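Long-range contacts in periplasmic binding protein/LacI transcriptional regulator (Burkholderia multivorans, PDB 4YLE), which probably binds a simple sugar in the periplasm and hands it to an ABC transporter for uptake into the cell: residues A[78-89]-A[98-109]; A[146-157]-A[250-258]. All blocks are in the same frame, centred on the assembly; numbering follows the deposited sequence.

Contact 1: A[78-89]-A[98-109]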
loop_
_atom_site.group_PDB
_atom_site.type_symbol
_atom_site.label_atom_id
_atom_site.label_comp_id
_atom_site.label_asym_id
_atom_site.label_seq_id
_atom_site.Cartn_x
_atom_site.Cartn_y
_atom_site.Cartn_z
ATOM N N THR A 78 6.873 1.638 -12.448
ATOM C CA THR A 78 7.807 2.591 -11.854
ATOM C C THR A 78 8.252 3.652 -12.860
ATOM O O THR A 78 8.286 4.849 -12.540
ATOM C CB THR A 78 9.043 1.851 -11.294
ATOM O OG1 THR A 78 8.612 0.909 -10.301
ATOM C CG2 THR A 78 10.025 2.810 -10.663
ATOM N N ALA A 79 8.608 3.221 -14.073
ATOM C CA ALA A 79 9.128 4.160 -15.084
ATOM C C ALA A 79 8.172 5.351 -15.305
ATOM O O ALA A 79 8.581 6.531 -15.292
ATOM C CB ALA A 79 9.385 3.426 -16.414
ATOM N N ASN A 80 6.895 5.032 -15.498
ATOM C CA ASN A 80 5.898 6.056 -15.714
ATOM C C ASN A 80 5.643 6.900 -14.470
ATOM O O ASN A 80 5.301 8.075 -14.573
ATOM C CB ASN A 80 4.570 5.458 -16.165
ATOM C CG ASN A 80 3.655 6.510 -16.760
ATOM O OD1 ASN A 80 4.107 7.371 -17.525
ATOM N ND2 ASN A 80 2.382 6.473 -16.403
ATOM N N GLN A 81 5.745 6.305 -13.290
ATOM C CA GLN A 81 5.528 7.110 -12.099
ATOM C C GLN A 81 6.621 8.156 -12.053
ATOM O O GLN A 81 6.351 9.310 -11.764
ATOM C CB GLN A 81 5.532 6.283 -10.828
ATOM C CG GLN A 81 4.906 7.065 -9.656
ATOM C CD GLN A 81 4.902 6.289 -8.372
ATOM O OE1 GLN A 81 5.944 5.825 -7.929
ATOM N NE2 GLN A 81 3.725 6.150 -7.751
ATOM N N ILE A 82 7.848 7.756 -12.387
ATOM C CA ILE A 82 8.962 8.701 -12.388
ATOM C C ILE A 82 8.667 9.807 -13.387
ATOM O O ILE A 82 8.927 10.982 -13.110
ATOM C CB ILE A 82 10.307 8.004 -12.707
ATOM C CG1 ILE A 82 10.713 7.126 -11.516
ATOM C CG2 ILE A 82 11.417 9.031 -12.999
ATOM C CD1 ILE A 82 11.900 6.221 -11.743
ATOM N N ARG A 83 8.101 9.440 -14.536
ATOM C CA ARG A 83 7.785 10.422 -15.563
ATOM C C ARG A 83 6.763 11.424 -15.048
ATOM O O ARG A 83 6.871 12.621 -15.309
ATOM C CB ARG A 83 7.279 9.738 -16.833
ATOM C CG ARG A 83 8.401 9.115 -17.661
ATOM C CD ARG A 83 7.967 8.841 -19.091
ATOM N NE ARG A 83 6.794 7.972 -19.154
ATOM C CZ ARG A 83 6.830 6.640 -19.169
ATOM N NH1 ARG A 83 7.983 5.988 -19.120
ATOM N NH2 ARG A 83 5.695 5.949 -19.225
ATOM N N ILE A 84 5.780 10.933 -14.296
ATOM C CA ILE A 84 4.756 11.801 -13.758
ATOM C C ILE A 84 5.382 12.834 -12.829
ATOM O O ILE A 84 5.071 14.024 -12.918
ATOM C CB ILE A 84 3.697 10.984 -13.037
ATOM C CG1 ILE A 84 2.884 10.223 -14.081
ATOM C CG2 ILE A 84 2.769 11.879 -12.233
ATOM C CD1 ILE A 84 2.040 9.123 -13.541
ATOM N N VAL A 85 6.273 12.392 -11.951
ATOM C CA VAL A 85 6.909 13.312 -11.018
ATOM C C VAL A 85 7.733 14.351 -11.795
ATOM O O VAL A 85 7.653 15.541 -11.500
ATOM C CB VAL A 85 7.781 12.578 -9.994
ATOM C CG1 VAL A 85 8.407 13.563 -9.010
ATOM C CG2 VAL A 85 6.929 11.544 -9.220
ATOM N N GLU A 86 8.486 13.920 -12.804
ATOM C CA GLU A 86 9.241 14.874 -13.632
ATOM C C GLU A 86 8.318 15.908 -14.281
ATOM O O GLU A 86 8.637 17.097 -14.323
ATOM C CB GLU A 86 10.063 14.127 -14.690
ATOM C CG GLU A 86 11.132 13.275 -14.024
ATOM C CD GLU A 86 12.210 12.765 -14.959
ATOM O OE1 GLU A 86 11.874 12.187 -16.021
ATOM O OE2 GLU A 86 13.401 12.923 -14.601
ATOM N N GLN A 87 7.148 15.461 -14.729
ATOM C CA GLN A 87 6.160 16.349 -15.341
ATOM C C GLN A 87 5.578 17.313 -14.295
ATOM O O GLN A 87 5.203 18.442 -14.611
ATOM C CB GLN A 87 5.073 15.497 -16.003
ATOM C CG GLN A 87 3.782 16.206 -16.401
ATOM C CD GLN A 87 2.650 15.204 -16.656
ATOM O OE1 GLN A 87 2.894 14.054 -17.053
ATOM N NE2 GLN A 87 1.411 15.627 -16.404
HETATM N N MSE A 88 5.511 16.864 -13.044
HETATM C CA MSE A 88 5.066 17.733 -11.957
HETATM C C MSE A 88 6.132 18.791 -11.652
HETATM O O MSE A 88 5.808 19.899 -11.232
HETATM C CB MSE A 88 4.749 16.915 -10.692
HETATM C CG MSE A 88 3.523 16.023 -10.816
HETATM SE SE MSE A 88 1.876 16.950 -11.357
HETATM C CE MSE A 88 1.779 16.435 -13.250
ATOM N N ILE A 89 7.401 18.448 -11.856
ATOM C CA ILE A 89 8.482 19.397 -11.575
ATOM C C ILE A 89 8.492 20.504 -12.628
ATOM O O ILE A 89 8.808 21.650 -12.310
ATOM C CB ILE A 89 9.875 18.703 -11.514
ATOM C CG1 ILE A 89 9.910 17.702 -10.357
ATOM C CG2 ILE A 89 10.987 19.731 -11.321
ATOM C CD1 ILE A 89 11.170 16.878 -10.216
ATOM N N LEU A 98 3.627 11.808 -2.644
ATOM C CA LEU A 98 3.968 10.677 -3.477
ATOM C C LEU A 98 3.776 9.358 -2.726
ATOM O O LEU A 98 4.287 9.210 -1.611
ATOM C CB LEU A 98 5.421 10.795 -3.940
ATOM C CG LEU A 98 6.007 9.593 -4.689
ATOM C CD1 LEU A 98 5.333 9.412 -6.034
ATOM C CD2 LEU A 98 7.525 9.774 -4.828
ATOM N N ALA A 99 3.034 8.426 -3.349
ATOM C CA ALA A 99 2.959 7.001 -2.933
ATOM C C ALA A 99 3.825 6.177 -3.888
ATOM O O ALA A 99 3.364 5.802 -4.962
ATOM C CB ALA A 99 1.517 6.484 -2.958
ATOM N N PRO A 100 5.099 5.927 -3.523
ATOM C CA PRO A 100 6.044 5.463 -4.553
ATOM C C PRO A 100 5.883 3.995 -4.931
ATOM O O PRO A 100 5.631 3.151 -4.061
ATOM C CB PRO A 100 7.409 5.728 -3.905
ATOM C CG PRO A 100 7.167 5.747 -2.461
ATOM C CD PRO A 100 5.776 6.263 -2.255
ATOM N N ALA A 101 6.021 3.705 -6.220
ATOM C CA ALA A 101 5.849 2.345 -6.739
ATOM C C ALA A 101 7.033 1.442 -6.386
ATOM O O ALA A 101 6.912 0.201 -6.412
ATOM C CB ALA A 101 5.658 2.381 -8.242
ATOM N N ASP A 102 8.164 2.082 -6.083
ATOM C CA ASP A 102 9.427 1.428 -5.733
ATOM C C ASP A 102 10.094 2.258 -4.638
ATOM O O ASP A 102 10.204 3.465 -4.789
ATOM C CB ASP A 102 10.323 1.339 -6.963
ATOM C CG ASP A 102 11.556 0.495 -6.742
ATOM O OD1 ASP A 102 12.308 0.755 -5.779
ATOM O OD2 ASP A 102 11.787 -0.425 -7.557
ATOM N N SER A 103 10.503 1.637 -3.537
ATOM C CA SER A 103 11.038 2.397 -2.391
ATOM C C SER A 103 12.443 2.985 -2.632
ATOM O O SER A 103 12.872 3.905 -1.937
ATOM C CB SER A 103 11.064 1.500 -1.162
ATOM O OG SER A 103 9.729 1.320 -0.679
ATOM N N LYS A 104 13.155 2.424 -3.599
ATOM C CA LYS A 104 14.476 2.959 -3.964
ATOM C C LYS A 104 14.473 3.786 -5.246
ATOM O O LYS A 104 15.159 4.823 -5.351
ATOM C CB LYS A 104 15.480 1.813 -4.125
ATOM C CG LYS A 104 15.801 1.085 -2.839
ATOM C CD LYS A 104 17.067 0.247 -2.997
ATOM C CE LYS A 104 17.073 -0.993 -2.135
ATOM N NZ LYS A 104 16.094 -2.005 -2.632
ATOM N N ALA A 105 13.727 3.313 -6.235
ATOM C CA ALA A 105 13.852 3.841 -7.586
ATOM C C ALA A 105 13.267 5.238 -7.748
ATOM O O ALA A 105 13.641 5.956 -8.667
ATOM C CB ALA A 105 13.201 2.899 -8.570
ATOM N N LEU A 106 12.324 5.612 -6.878
ATOM C CA LEU A 106 11.744 6.943 -6.953
ATOM C C LEU A 106 12.610 7.991 -6.252
ATOM O O LEU A 106 12.303 9.171 -6.320
ATOM C CB LEU A 106 10.322 6.955 -6.347
ATOM C CG LEU A 106 9.162 6.724 -7.328
ATOM C CD1 LEU A 106 8.993 7.897 -8.281
ATOM C CD2 LEU A 106 9.381 5.447 -8.124
ATOM N N VAL A 107 13.690 7.593 -5.584
ATOM C CA VAL A 107 14.412 8.573 -4.770
ATOM C C VAL A 107 15.103 9.628 -5.624
ATOM O O VAL A 107 15.113 10.799 -5.245
ATOM C CB VAL A 107 15.440 7.912 -3.841
ATOM C CG1 VAL A 107 16.269 8.974 -3.093
ATOM C CG2 VAL A 107 14.721 7.016 -2.846
ATOM N N PRO A 108 15.690 9.236 -6.768
ATOM C CA PRO A 108 16.390 10.275 -7.550
ATOM C C PRO A 108 15.493 11.446 -7.986
ATOM O O PRO A 108 15.907 12.615 -7.925
ATOM C CB PRO A 108 16.913 9.496 -8.765
ATOM C CG PRO A 108 17.149 8.124 -8.235
ATOM C CD PRO A 108 15.962 7.885 -7.299
ATOM N N VAL A 109 14.269 11.145 -8.402
ATOM C CA VAL A 109 13.409 12.191 -8.915
ATOM C C VAL A 109 12.833 12.997 -7.742
ATOM O O VAL A 109 12.542 14.186 -7.883
ATOM C CB VAL A 109 12.284 11.618 -9.817
ATOM C CG1 VAL A 109 11.268 10.809 -8.998
ATOM C CG2 VAL A 109 11.596 12.743 -10.595
HETATM O O HOH W 1 6.955 -1.218 -8.904
HETATM O O HOH W 2 10.445 -0.811 -9.606
#
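Gln81 reaches from helix 78-89 to the backbone just past strand residue Leu98 and grips it with both ends of its amide. CG stands anti to the backbone N (chi1 -163°) and the chain runs on extended, which carries the amide beyond the helix surface. OE1 accepts from Ala101 N at 2.7 Å, while NE2 gives a hydrogen to Ala99 O at 2.8 Å; a second bond, from NE2 to Met39 O, ties in the neighbouring strand end. Leu106 crosses the glutamine at about a right angle, its CG 3.4 Å from Gln81 OE1, and turns CD1 to Ile82 CG1 at 3.7 Å. Three residues after Leu106, Val109 is a knob in the hole formed by Ile82, Val85, Glu86 and Ile89. Valine's two methyls fit among these four side chains, CG2 lying 3.5 Å from Glu86 CG and 3.7 Å from Val85 CG1. At the helix start, Thr78 sets CG2 against Ala105 and Leu106, and two waters join its OG1 to Ala101 O and Asp102 OD2. Hydrogen bonds at both OE1 and NE2 fix the rotation of the buried Gln81 amide, satisfying Ala99 O and Ala101 N beside a largely apolar patch of Ile82, Val85, Leu106 and Val109.

Contact 2: A[146-157]-A[250-258]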
loop_
_atom_site.group_PDB
_atom_site.type_symbol
_atom_site.label_atom_id
_atom_site.label_comp_id
_atom_site.label_asym_id
_atom_site.label_seq_id
_atom_site.Cartn_x
_atom_site.Cartn_y
_atom_site.Cartn_z
ATOM N N ASN A 146 2.953 -1.136 8.725
ATOM C CA ASN A 146 2.383 -2.278 8.041
ATOM C C ASN A 146 2.710 -3.608 8.726
ATOM O O ASN A 146 2.097 -4.610 8.417
ATOM C CB ASN A 146 2.847 -2.319 6.580
ATOM C CG ASN A 146 2.073 -1.344 5.715
ATOM O OD1 ASN A 146 0.881 -1.541 5.481
ATOM N ND2 ASN A 146 2.719 -0.276 5.276
ATOM N N ARG A 147 3.701 -3.623 9.609
ATOM C CA ARG A 147 4.040 -4.873 10.304
ATOM C C ARG A 147 2.978 -5.107 11.374
ATOM O O ARG A 147 2.397 -6.178 11.459
ATOM C CB ARG A 147 5.445 -4.806 10.887
ATOM C CG ARG A 147 5.966 -6.117 11.465
ATOM C CD ARG A 147 7.440 -6.062 11.865
ATOM N NE ARG A 147 7.917 -7.416 12.149
ATOM C CZ ARG A 147 9.181 -7.814 12.116
ATOM N NH1 ARG A 147 10.163 -6.966 11.836
ATOM N NH2 ARG A 147 9.462 -9.085 12.384
ATOM N N LYS A 148 2.677 -4.066 12.148
ATOM C CA LYS A 148 1.573 -4.163 13.108
ATOM C C LYS A 148 0.238 -4.418 12.427
ATOM O O LYS A 148 -0.584 -5.161 12.953
ATOM C CB LYS A 148 1.470 -2.881 13.941
ATOM C CG LYS A 148 2.617 -2.651 14.899
ATOM C CD LYS A 148 2.439 -1.338 15.633
ATOM C CE LYS A 148 3.593 -1.081 16.629
ATOM N NZ LYS A 148 3.471 0.224 17.353
ATOM N N GLY A 149 0.002 -3.772 11.271
ATOM C CA GLY A 149 -1.231 -3.953 10.539
ATOM C C GLY A 149 -1.417 -5.400 10.102
ATOM O O GLY A 149 -2.437 -6.010 10.419
ATOM N N ALA A 150 -0.420 -5.950 9.414
ATOM C CA ALA A 150 -0.463 -7.337 8.961
ATOM C C ALA A 150 -0.560 -8.288 10.151
ATOM O O ALA A 150 -1.212 -9.300 10.062
ATOM C CB ALA A 150 0.763 -7.658 8.106
ATOM N N ARG A 151 0.071 -7.935 11.269
ATOM C CA ARG A 151 0.026 -8.773 12.479
ATOM C C ARG A 151 -1.395 -8.887 12.997
ATOM O O ARG A 151 -1.803 -9.964 13.435
ATOM C CB ARG A 151 0.925 -8.204 13.568
ATOM C CG ARG A 151 0.927 -8.984 14.929
ATOM C CD ARG A 151 1.496 -10.373 14.797
ATOM N NE ARG A 151 1.338 -11.142 16.041
ATOM C CZ ARG A 151 2.236 -11.191 17.021
ATOM N NH1 ARG A 151 3.390 -10.541 16.920
ATOM N NH2 ARG A 151 1.983 -11.905 18.107
ATOM N N LYS A 152 -2.151 -7.784 12.969
ATOM C CA LYS A 152 -3.568 -7.851 13.345
ATOM C C LYS A 152 -4.331 -8.882 12.503
ATOM O O LYS A 152 -5.110 -9.670 13.033
ATOM C CB LYS A 152 -4.247 -6.493 13.180
ATOM C CG LYS A 152 -3.863 -5.460 14.213
ATOM C CD LYS A 152 -4.650 -4.181 13.990
ATOM C CE LYS A 152 -4.434 -3.208 15.144
ATOM N NZ LYS A 152 -5.450 -2.104 15.155
ATOM N N VAL A 153 -4.153 -8.820 11.180
ATOM C CA VAL A 153 -4.838 -9.710 10.251
ATOM C C VAL A 153 -4.373 -11.142 10.495
ATOM O O VAL A 153 -5.187 -12.034 10.653
ATOM C CB VAL A 153 -4.592 -9.294 8.808
ATOM C CG1 VAL A 153 -5.261 -10.272 7.827
ATOM C CG2 VAL A 153 -5.114 -7.836 8.618
ATOM N N GLY A 154 -3.065 -11.338 10.552
ATOM C CA GLY A 154 -2.505 -12.645 10.850
ATOM C C GLY A 154 -2.997 -13.251 12.164
ATOM O O GLY A 154 -3.269 -14.476 12.235
ATOM N N ASP A 155 -3.107 -12.427 13.207
ATOM C CA ASP A 155 -3.590 -12.903 14.510
ATOM C C ASP A 155 -5.014 -13.426 14.445
ATOM O O ASP A 155 -5.334 -14.419 15.095
ATOM C CB ASP A 155 -3.526 -11.786 15.574
ATOM C CG ASP A 155 -2.116 -11.531 16.087
ATOM O OD1 ASP A 155 -1.223 -12.376 15.866
ATOM O OD2 ASP A 155 -1.910 -10.471 16.719
ATOM N N TYR A 156 -5.886 -12.736 13.726
ATOM C CA TYR A 156 -7.258 -13.200 13.591
ATOM C C TYR A 156 -7.299 -14.570 12.904
ATOM O O TYR A 156 -7.979 -15.491 13.366
ATOM C CB TYR A 156 -8.093 -12.182 12.824
ATOM C CG TYR A 156 -9.575 -12.477 12.883
ATOM C CD1 TYR A 156 -10.309 -12.253 14.044
ATOM C CD2 TYR A 156 -10.226 -12.994 11.796
ATOM C CE1 TYR A 156 -11.672 -12.532 14.095
ATOM C CE2 TYR A 156 -11.580 -13.278 11.839
ATOM C CZ TYR A 156 -12.297 -13.042 12.978
ATOM O OH TYR A 156 -13.650 -13.341 13.016
ATOM N N LEU A 157 -6.563 -14.703 11.805
ATOM C CA LEU A 157 -6.425 -15.988 11.141
ATOM C C LEU A 157 -5.901 -17.064 12.066
ATOM O O LEU A 157 -6.405 -18.189 12.063
ATOM C CB LEU A 157 -5.491 -15.859 9.945
ATOM C CG LEU A 157 -5.145 -17.152 9.197
ATOM C CD1 LEU A 157 -6.380 -17.845 8.588
ATOM C CD2 LEU A 157 -4.118 -16.806 8.108
ATOM N N LYS A 250 -12.242 -24.544 2.777
ATOM C CA LYS A 250 -11.210 -25.389 3.377
ATOM C C LYS A 250 -9.862 -24.672 3.514
ATOM O O LYS A 250 -8.965 -25.118 4.241
ATOM C CB LYS A 250 -11.035 -26.645 2.545
ATOM C CG LYS A 250 -12.307 -27.507 2.475
ATOM C CD LYS A 250 -12.084 -28.764 1.665
ATOM C CE LYS A 250 -13.275 -29.725 1.768
ATOM N NZ LYS A 250 -14.599 -29.079 1.494
ATOM N N VAL A 251 -9.711 -23.569 2.788
ATOM C CA VAL A 251 -8.479 -22.786 2.791
ATOM C C VAL A 251 -8.886 -21.352 3.051
ATOM O O VAL A 251 -9.708 -20.801 2.315
ATOM C CB VAL A 251 -7.711 -22.897 1.455
ATOM C CG1 VAL A 251 -6.485 -21.951 1.430
ATOM C CG2 VAL A 251 -7.282 -24.333 1.224
ATOM N N TYR A 252 -8.390 -20.792 4.144
ATOM C CA TYR A 252 -8.688 -19.420 4.493
ATOM C C TYR A 252 -7.894 -18.455 3.631
ATOM O O TYR A 252 -6.750 -18.737 3.254
ATOM C CB TYR A 252 -8.381 -19.157 5.963
ATOM C CG TYR A 252 -9.370 -19.783 6.926
ATOM C CD1 TYR A 252 -10.664 -19.306 7.002
ATOM C CD2 TYR A 252 -8.995 -20.811 7.774
ATOM C CE1 TYR A 252 -11.579 -19.836 7.895
ATOM C CE2 TYR A 252 -9.911 -21.365 8.663
ATOM C CZ TYR A 252 -11.200 -20.866 8.717
ATOM O OH TYR A 252 -12.124 -21.407 9.596
ATOM N N VAL A 253 -8.509 -17.314 3.342
ATOM C CA VAL A 253 -7.823 -16.201 2.684
ATOM C C VAL A 253 -7.964 -14.916 3.507
ATOM O O VAL A 253 -9.073 -14.567 3.928
ATOM C CB VAL A 253 -8.385 -15.943 1.269
ATOM C CG1 VAL A 253 -7.735 -14.744 0.630
ATOM C CG2 VAL A 253 -8.234 -17.158 0.398
ATOM N N VAL A 254 -6.843 -14.238 3.750
ATOM C CA VAL A 254 -6.875 -12.895 4.314
ATOM C C VAL A 254 -6.187 -11.936 3.371
ATOM O O VAL A 254 -5.310 -12.321 2.620
ATOM C CB VAL A 254 -6.246 -12.824 5.706
ATOM C CG1 VAL A 254 -7.073 -13.683 6.705
ATOM C CG2 VAL A 254 -4.769 -13.234 5.661
ATOM N N GLY A 255 -6.582 -10.663 3.455
ATOM C CA GLY A 255 -6.011 -9.619 2.632
ATOM C C GLY A 255 -5.703 -8.389 3.445
ATOM O O GLY A 255 -5.437 -8.472 4.647
ATOM N N TYR A 256 -5.719 -7.259 2.757
ATOM C CA TYR A 256 -5.318 -5.977 3.329
ATOM C C TYR A 256 -5.798 -4.898 2.366
ATOM O O TYR A 256 -5.464 -4.969 1.188
ATOM C CB TYR A 256 -3.797 -5.934 3.467
ATOM C CG TYR A 256 -3.206 -4.980 4.476
ATOM C CD1 TYR A 256 -2.887 -5.425 5.734
ATOM C CD2 TYR A 256 -2.884 -3.675 4.130
ATOM C CE1 TYR A 256 -2.291 -4.599 6.652
ATOM C CE2 TYR A 256 -2.261 -2.840 5.074
ATOM C CZ TYR A 256 -1.998 -3.338 6.323
ATOM O OH TYR A 256 -1.386 -2.497 7.215
ATOM N N ASP A 257 -6.538 -3.913 2.881
ATOM C CA ASP A 257 -6.974 -2.653 2.198
ATOM C C ASP A 257 -8.438 -2.336 2.469
ATOM O O ASP A 257 -8.841 -1.169 2.410
ATOM C CB ASP A 257 -6.801 -2.645 0.660
ATOM C CG ASP A 257 -5.340 -2.477 0.219
ATOM O OD1 ASP A 257 -4.502 -2.113 1.063
ATOM O OD2 ASP A 257 -5.041 -2.741 -0.967
ATOM N N ASN A 258 -9.246 -3.366 2.698
ATOM C CA ASN A 258 -10.688 -3.211 2.817
ATOM C C ASN A 258 -11.342 -2.511 1.612
ATOM O O ASN A 258 -12.153 -1.571 1.770
ATOM C CB ASN A 258 -11.002 -2.471 4.106
ATOM C CG ASN A 258 -12.441 -2.598 4.523
ATOM O OD1 ASN A 258 -13.136 -3.566 4.189
ATOM N ND2 ASN A 258 -12.921 -1.590 5.244
#
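This is a buried helix-on-sheet contact in the second lobe of the protein: helix 146-157 packs against strand 252-254, an outermost strand of the four-stranded parallel sheet, and the loop that follows it. The two segments run nearly antiparallel, at 163°, with their axes 9.6 Å apart. Val153 and Val254 meet at the middle, lying alongside one another and pointing opposite ways. Val153 CG1, anti to its own backbone N (chi1 177°), presses on Val254 CB at 3.5 Å, a tight fit for two carbons, and also touches Gly255 O, a buried carbonyl that has no hydrogen-bonding partner in the model. One turn further along the helix, Leu157 brings CD1 obliquely to the base of Tyr252, 3.6 Å from Tyr252 CB. Beta-branched valine suits the strand, while the longer leucine reaches Tyr252, two residues before Val254 on the strand.

Parallel strands with helices packed on their faces make this lobe a Rossmann-like alpha/beta domain, one of the two in a type I periplasmic binding protein. The loop past the strand's C-terminal end commonly faces the ligand cleft in such lobes, and here Asp257 OD2 hydrogen-bonds to the bound unknown ligand.

Tyr256, just before that aspartate, extends its ring to the first turns of the helix. The ring edge meets backbone: Gly149 C lies in the ring plane, and Ala150 N is 3.6 Å from Tyr256 CE1. Gly149 has no side chain, and Tyr256 OH comes within 3.6 Å of Gly149 CA. Asn146 comes to the ring at a slant, its amide turned 50° from the ring plane, and its OD1 accepts a hydrogen bond from Arg182 NE on helix 177-193.

From the N terminus, the chain first builds part of the lobe holding strand 34-39. Contact 1 then closes a short loop: only eight residues, including most of strand 95-98, separate its segments, and it joins helix 78-90 to the strand's end and the start of helix 107-115. After strands 119-123 and 141-144 the chain enters helix 146-160, which opens contact 2. That contact spans 92 residues, taking in three strands of the parallel sheet before returning at strand 252-254. The contacts follow in series, neither nested nor crossed, their centres 29 Å apart. Contact 1 belongs to the lobe of the seven-stranded sheet, with strands 34-39 and 95-98, contact 2 to that of the four-stranded sheet.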